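Local structure of putative integrase (Listeria innocua, 5U96) at residues 5-17 against 34-46. The protein is the coiled-coil domain of a putative serine integrase, which probably binds DNA and exchanges strands, and whose coiled-coil interactions mediate directionality. Residues are numbered along the deposited sequence; the frame is centred on the assembly and turned at random.
Sequences EKLKIEHAKKKRL and MMNDIDAQINYYE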
loop_
_atom_site.group_PDB
_atom_site.type_symbol
_atom_site.label_atom_id
_atom_site.label_comp_id
_atom_site.label_asym_id
_atom_site.label_seq_id
_atom_site.Cartn_x
_atom_site.Cartn_y
_atom_site.Cartn_z
ATOM N N GLU A 5 -1.153 22.674 -1.293
ATOM C CA GLU A 5 -0.419 21.951 -0.259
ATOM C C GLU A 5 -0.784 20.468 -0.206
ATOM O O GLU A 5 -0.705 19.841 0.851
ATOM C CB GLU A 5 -0.675 22.590 1.109
ATOM C CG GLU A 5 -0.394 24.094 1.174
ATOM C CD GLU A 5 -1.460 24.935 0.490
ATOM O OE1 GLU A 5 -2.468 24.366 0.020
ATOM O OE2 GLU A 5 -1.286 26.171 0.416
ATOM N N LYS A 6 -1.169 19.907 -1.348
ATOM C CA LYS A 6 -1.545 18.498 -1.421
ATOM C C LYS A 6 -0.365 17.631 -1.842
ATOM O O LYS A 6 -0.345 16.429 -1.580
ATOM C CB LYS A 6 -2.712 18.303 -2.390
ATOM C CG LYS A 6 -3.982 19.012 -1.950
ATOM C CD LYS A 6 -5.241 18.262 -2.358
ATOM C CE LYS A 6 -6.410 18.651 -1.468
ATOM N NZ LYS A 6 -7.700 18.678 -2.206
ATOM N N LEU A 7 0.622 18.245 -2.488
ATOM C CA LEU A 7 1.783 17.512 -2.979
ATOM C C LEU A 7 2.694 17.083 -1.833
ATOM O O LEU A 7 3.292 16.008 -1.879
ATOM C CB LEU A 7 2.565 18.357 -3.985
ATOM C CG LEU A 7 1.858 18.583 -5.321
ATOM C CD1 LEU A 7 1.808 20.061 -5.667
ATOM C CD2 LEU A 7 2.541 17.797 -6.430
ATOM N N LYS A 8 2.803 17.924 -0.807
ATOM C CA LYS A 8 3.635 17.603 0.349
ATOM C C LYS A 8 3.088 16.387 1.087
ATOM O O LYS A 8 3.848 15.609 1.663
ATOM C CB LYS A 8 3.731 18.793 1.303
ATOM C CG LYS A 8 4.571 19.947 0.778
ATOM C CD LYS A 8 4.646 21.085 1.786
ATOM C CE LYS A 8 5.205 22.358 1.170
ATOM N NZ LYS A 8 4.337 22.874 0.077
ATOM N N ILE A 9 1.768 16.229 1.073
ATOM C CA ILE A 9 1.146 15.044 1.644
ATOM C C ILE A 9 1.456 13.835 0.768
ATOM O O ILE A 9 1.784 12.762 1.272
ATOM C CB ILE A 9 -0.382 15.200 1.782
ATOM C CG1 ILE A 9 -0.711 16.308 2.790
ATOM C CG2 ILE A 9 -1.013 13.872 2.202
ATOM C CD1 ILE A 9 -2.194 16.473 3.068
ATOM N N GLU A 10 1.344 14.017 -0.544
ATOM C CA GLU A 10 1.625 12.945 -1.491
ATOM C C GLU A 10 3.083 12.505 -1.396
ATOM O O GLU A 10 3.393 11.323 -1.537
ATOM C CB GLU A 10 1.297 13.389 -2.918
ATOM C CG GLU A 10 -0.192 13.395 -3.242
ATOM C CD GLU A 10 -0.803 12.004 -3.233
ATOM O OE1 GLU A 10 -0.064 11.024 -3.464
ATOM O OE2 GLU A 10 -2.023 11.891 -2.991
ATOM N N HIS A 11 3.972 13.463 -1.154
ATOM C CA HIS A 11 5.385 13.158 -0.970
ATOM C C HIS A 11 5.590 12.393 0.329
ATOM O O HIS A 11 6.432 11.499 0.406
ATOM C CB HIS A 11 6.219 14.440 -0.972
ATOM C CG HIS A 11 6.276 15.117 -2.305
ATOM N ND1 HIS A 11 6.290 16.488 -2.444
ATOM C CD2 HIS A 11 6.324 14.611 -3.560
ATOM C CE1 HIS A 11 6.343 16.799 -3.727
ATOM N NE2 HIS A 11 6.365 15.677 -4.425
ATOM N N ALA A 12 4.815 12.748 1.349
ATOM C CA ALA A 12 4.818 11.997 2.594
ATOM C C ALA A 12 4.227 10.618 2.338
ATOM O O ALA A 12 4.701 9.621 2.875
ATOM C CB ALA A 12 4.038 12.730 3.671
ATOM N N LYS A 13 3.191 10.566 1.505
ATOM C CA LYS A 13 2.605 9.294 1.103
ATOM C C LYS A 13 3.591 8.505 0.248
ATOM O O LYS A 13 3.569 7.274 0.241
ATOM C CB LYS A 13 1.296 9.513 0.336
ATOM C CG LYS A 13 0.111 9.892 1.218
ATOM C CD LYS A 13 -1.163 10.140 0.412
ATOM C CE LYS A 13 -1.577 8.923 -0.405
ATOM N NZ LYS A 13 -2.919 9.092 -1.030
ATOM N N LYS A 14 4.458 9.217 -0.466
ATOM C CA LYS A 14 5.467 8.577 -1.303
ATOM C C LYS A 14 6.644 8.093 -0.462
ATOM O O LYS A 14 7.160 6.998 -0.684
ATOM C CB LYS A 14 5.963 9.532 -2.390
ATOM C CG LYS A 14 6.666 8.830 -3.545
ATOM C CD LYS A 14 7.290 9.816 -4.522
ATOM C CE LYS A 14 7.947 9.094 -5.690
ATOM N NZ LYS A 14 7.387 9.510 -7.003
ATOM N N LYS A 15 7.069 8.916 0.494
ATOM C CA LYS A 15 8.184 8.563 1.371
ATOM C C LYS A 15 7.895 7.276 2.123
ATOM O O LYS A 15 8.658 6.313 2.034
ATOM C CB LYS A 15 8.473 9.683 2.376
ATOM C CG LYS A 15 9.470 9.281 3.465
ATOM C CD LYS A 15 9.641 10.356 4.520
ATOM C CE LYS A 15 10.454 9.832 5.697
ATOM N NZ LYS A 15 9.673 8.889 6.552
ATOM N N ARG A 16 6.800 7.287 2.877
ATOM C CA ARG A 16 6.386 6.148 3.687
ATOM C C ARG A 16 6.455 4.871 2.865
ATOM O O ARG A 16 7.008 3.862 3.297
ATOM C CB ARG A 16 4.966 6.356 4.216
ATOM C CG ARG A 16 4.786 7.620 5.048
ATOM C CD ARG A 16 5.004 7.352 6.517
ATOM N NE ARG A 16 3.978 6.472 7.061
ATOM C CZ ARG A 16 4.082 5.829 8.217
ATOM N NH1 ARG A 16 5.173 5.951 8.960
ATOM N NH2 ARG A 16 3.096 5.051 8.627
ATOM N N LEU A 17 5.908 4.944 1.658
ATOM C CA LEU A 17 5.923 3.827 0.730
ATOM C C LEU A 17 7.349 3.415 0.382
ATOM O O LEU A 17 7.646 2.226 0.267
ATOM C CB LEU A 17 5.155 4.193 -0.539
ATOM C CG LEU A 17 5.008 3.109 -1.607
ATOM C CD1 LEU A 17 4.308 1.886 -1.038
ATOM C CD2 LEU A 17 4.253 3.657 -2.813
ATOM N N MET A 34 0.518 0.887 -6.082
ATOM C CA MET A 34 0.081 2.089 -5.383
ATOM C C MET A 34 0.973 3.271 -5.733
ATOM O O MET A 34 0.533 4.418 -5.713
ATOM C CB MET A 34 0.081 1.864 -3.876
ATOM C CG MET A 34 -0.738 0.663 -3.447
ATOM S SD MET A 34 -0.636 0.353 -1.683
ATOM C CE MET A 34 1.067 -0.175 -1.530
ATOM N N MET A 35 2.232 2.985 -6.044
ATOM C CA MET A 35 3.154 4.022 -6.480
ATOM C C MET A 35 2.692 4.590 -7.817
ATOM O O MET A 35 2.841 5.783 -8.080
ATOM C CB MET A 35 4.574 3.470 -6.598
ATOM C CG MET A 35 5.587 4.487 -7.098
ATOM S SD MET A 35 5.758 5.909 -6.003
ATOM C CE MET A 35 6.821 5.235 -4.730
ATOM N N ASN A 36 2.132 3.727 -8.658
ATOM C CA ASN A 36 1.563 4.151 -9.929
ATOM C C ASN A 36 0.434 5.149 -9.705
ATOM O O ASN A 36 0.250 6.082 -10.488
ATOM C CB ASN A 36 1.056 2.940 -10.713
ATOM C CG ASN A 36 0.372 3.324 -12.009
ATOM O OD1 ASN A 36 1.028 3.672 -12.991
ATOM N ND2 ASN A 36 -0.954 3.246 -12.024
ATOM N N ASP A 37 -0.316 4.946 -8.627
ATOM C CA ASP A 37 -1.390 5.858 -8.254
ATOM C C ASP A 37 -0.833 7.102 -7.573
ATOM O O ASP A 37 -1.309 8.212 -7.807
ATOM C CB ASP A 37 -2.388 5.159 -7.328
ATOM C CG ASP A 37 -3.035 3.949 -7.973
ATOM O OD1 ASP A 37 -3.269 3.980 -9.200
ATOM O OD2 ASP A 37 -3.310 2.967 -7.254
ATOM N N ILE A 38 0.178 6.912 -6.730
ATOM C CA ILE A 38 0.782 8.020 -6.000
ATOM C C ILE A 38 1.546 8.954 -6.939
ATOM O O ILE A 38 1.418 10.172 -6.839
ATOM C CB ILE A 38 1.728 7.512 -4.890
ATOM C CG1 ILE A 38 0.908 6.971 -3.713
ATOM C CG2 ILE A 38 2.653 8.629 -4.424
ATOM C CD1 ILE A 38 1.737 6.340 -2.612
ATOM N N ASP A 39 2.340 8.386 -7.843
ATOM C CA ASP A 39 3.073 9.188 -8.822
ATOM C C ASP A 39 2.118 9.970 -9.717
ATOM O O ASP A 39 2.362 11.134 -10.034
ATOM C CB ASP A 39 3.979 8.302 -9.685
ATOM C CG ASP A 39 5.187 7.783 -8.929
ATOM O OD1 ASP A 39 5.531 8.359 -7.876
ATOM O OD2 ASP A 39 5.803 6.802 -9.395
ATOM N N ALA A 40 1.031 9.322 -10.124
ATOM C CA ALA A 40 0.048 9.941 -11.006
ATOM C C ALA A 40 -0.626 11.138 -10.345
ATOM O O ALA A 40 -0.842 12.166 -10.985
ATOM C CB ALA A 40 -0.995 8.922 -11.424
ATOM N N GLN A 41 -0.961 11.002 -9.066
ATOM C CA GLN A 41 -1.632 12.075 -8.340
ATOM C C GLN A 41 -0.720 13.289 -8.208
ATOM O O GLN A 41 -1.187 14.428 -8.202
ATOM C CB GLN A 41 -2.079 11.592 -6.958
ATOM C CG GLN A 41 -2.884 12.619 -6.174
ATOM C CD GLN A 41 -4.020 13.212 -6.984
ATOM O OE1 GLN A 41 -3.939 14.351 -7.443
ATOM N NE2 GLN A 41 -5.083 12.441 -7.171
ATOM N N ILE A 42 0.581 13.042 -8.103
ATOM C CA ILE A 42 1.564 14.117 -8.104
ATOM C C ILE A 42 1.574 14.811 -9.461
ATOM O O ILE A 42 1.812 16.015 -9.555
ATOM C CB ILE A 42 2.983 13.598 -7.789
ATOM C CG1 ILE A 42 3.039 13.027 -6.369
ATOM C CG2 ILE A 42 4.010 14.713 -7.961
ATOM C CD1 ILE A 42 4.331 12.299 -6.048
ATOM N N ASN A 43 1.310 14.039 -10.509
ATOM C CA ASN A 43 1.351 14.550 -11.871
ATOM C C ASN A 43 0.228 15.544 -12.151
ATOM O O ASN A 43 0.450 16.580 -12.779
ATOM C CB ASN A 43 1.274 13.391 -12.867
ATOM C CG ASN A 43 1.748 13.778 -14.254
ATOM O OD1 ASN A 43 2.444 14.778 -14.431
ATOM N ND2 ASN A 43 1.376 12.981 -15.248
ATOM N N TYR A 44 -0.976 15.225 -11.687
ATOM C CA TYR A 44 -2.132 16.090 -11.905
ATOM C C TYR A 44 -1.988 17.398 -11.133
ATOM O O TYR A 44 -2.326 18.467 -11.642
ATOM C CB TYR A 44 -3.428 15.382 -11.499
ATOM C CG TYR A 44 -4.675 16.160 -11.869
ATOM C CD1 TYR A 44 -5.086 16.256 -13.192
ATOM C CD2 TYR A 44 -5.435 16.802 -10.901
ATOM C CE1 TYR A 44 -6.220 16.969 -13.542
ATOM C CE2 TYR A 44 -6.573 17.515 -11.241
ATOM C CZ TYR A 44 -6.959 17.597 -12.563
ATOM O OH TYR A 44 -8.087 18.309 -12.907
ATOM N N TYR A 45 -1.486 17.309 -9.904
ATOM C CA TYR A 45 -1.259 18.492 -9.080
ATOM C C TYR A 45 -0.281 19.438 -9.767
ATOM O O TYR A 45 -0.394 20.658 -9.650
ATOM C CB TYR A 45 -0.733 18.096 -7.695
ATOM C CG TYR A 45 -1.757 17.448 -6.778
ATOM C CD1 TYR A 45 -3.116 17.698 -6.922
ATOM C CD2 TYR A 45 -1.357 16.590 -5.762
ATOM C CE1 TYR A 45 -4.045 17.111 -6.083
ATOM C CE2 TYR A 45 -2.280 15.997 -4.919
ATOM C CZ TYR A 45 -3.623 16.261 -5.084
ATOM O OH TYR A 45 -4.546 15.675 -4.250
ATOM N N GLU A 46 0.681 18.868 -10.484
ATOM C CA GLU A 46 1.611 19.654 -11.282
ATOM C C GLU A 46 0.919 20.202 -12.521
ATOM O O GLU A 46 1.121 21.354 -12.905
ATOM C CB GLU A 46 2.816 18.805 -11.693
ATOM C CG GLU A 46 3.833 18.585 -10.585
ATOM C CD GLU A 46 4.712 17.369 -10.826
ATOM O OE1 GLU A 46 4.654 16.793 -11.932
ATOM O OE2 GLU A 46 5.463 16.988 -9.903
HETATM O O HOH W 1 -4.288 13.660 -2.681
#
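Ile38 and Ile42 project from helix 28-50 into successive holes of helix 7-23, Ile42 among Leu7, Glu10, His11 and Lys14. Glu10 and Lys14 insert in return, Glu10 among Ile38, Gln41, Ile42 and Tyr45. Such reciprocated knobs-into-holes packing, with segment axes 9.9 Å apart and 159° between their directions, defines an antiparallel coiled-coil hairpin. Packing is close where Leu17 CD2 lies 3.6 Å from Met35 CE and 3.7 Å from Ile38 CD1; Ile22 of the second subunit packs on Ile38. At the other end, Lys6 CB sits over one face of the Tyr45 ring, 3.8 Å from its centroid, a CH-pi contact.

The exposed flank is looser: Leu7 CD2 only grazes Glu46 CG at 4.4 Å. On this polar margin Lys14, its CG anti to the backbone N (chi1 -162°), runs across Met35 to a salt bridge with Asp39; the modelled NZ–OD1 separation is too short to be taken literally. Within the packing, a water donates to Glu10 OE2 (2.9 Å) and also hydrogen-bonds Tyr45 OH. Lys13 NZ forms a salt bridge to Glu10 OE2 at 3.5 Å, whereas buried Glu10 OE1 has no polar partner in the model. This chemistry implies a mostly apolar seam that takes in one buried carboxylate, probably stabilised by Lys13.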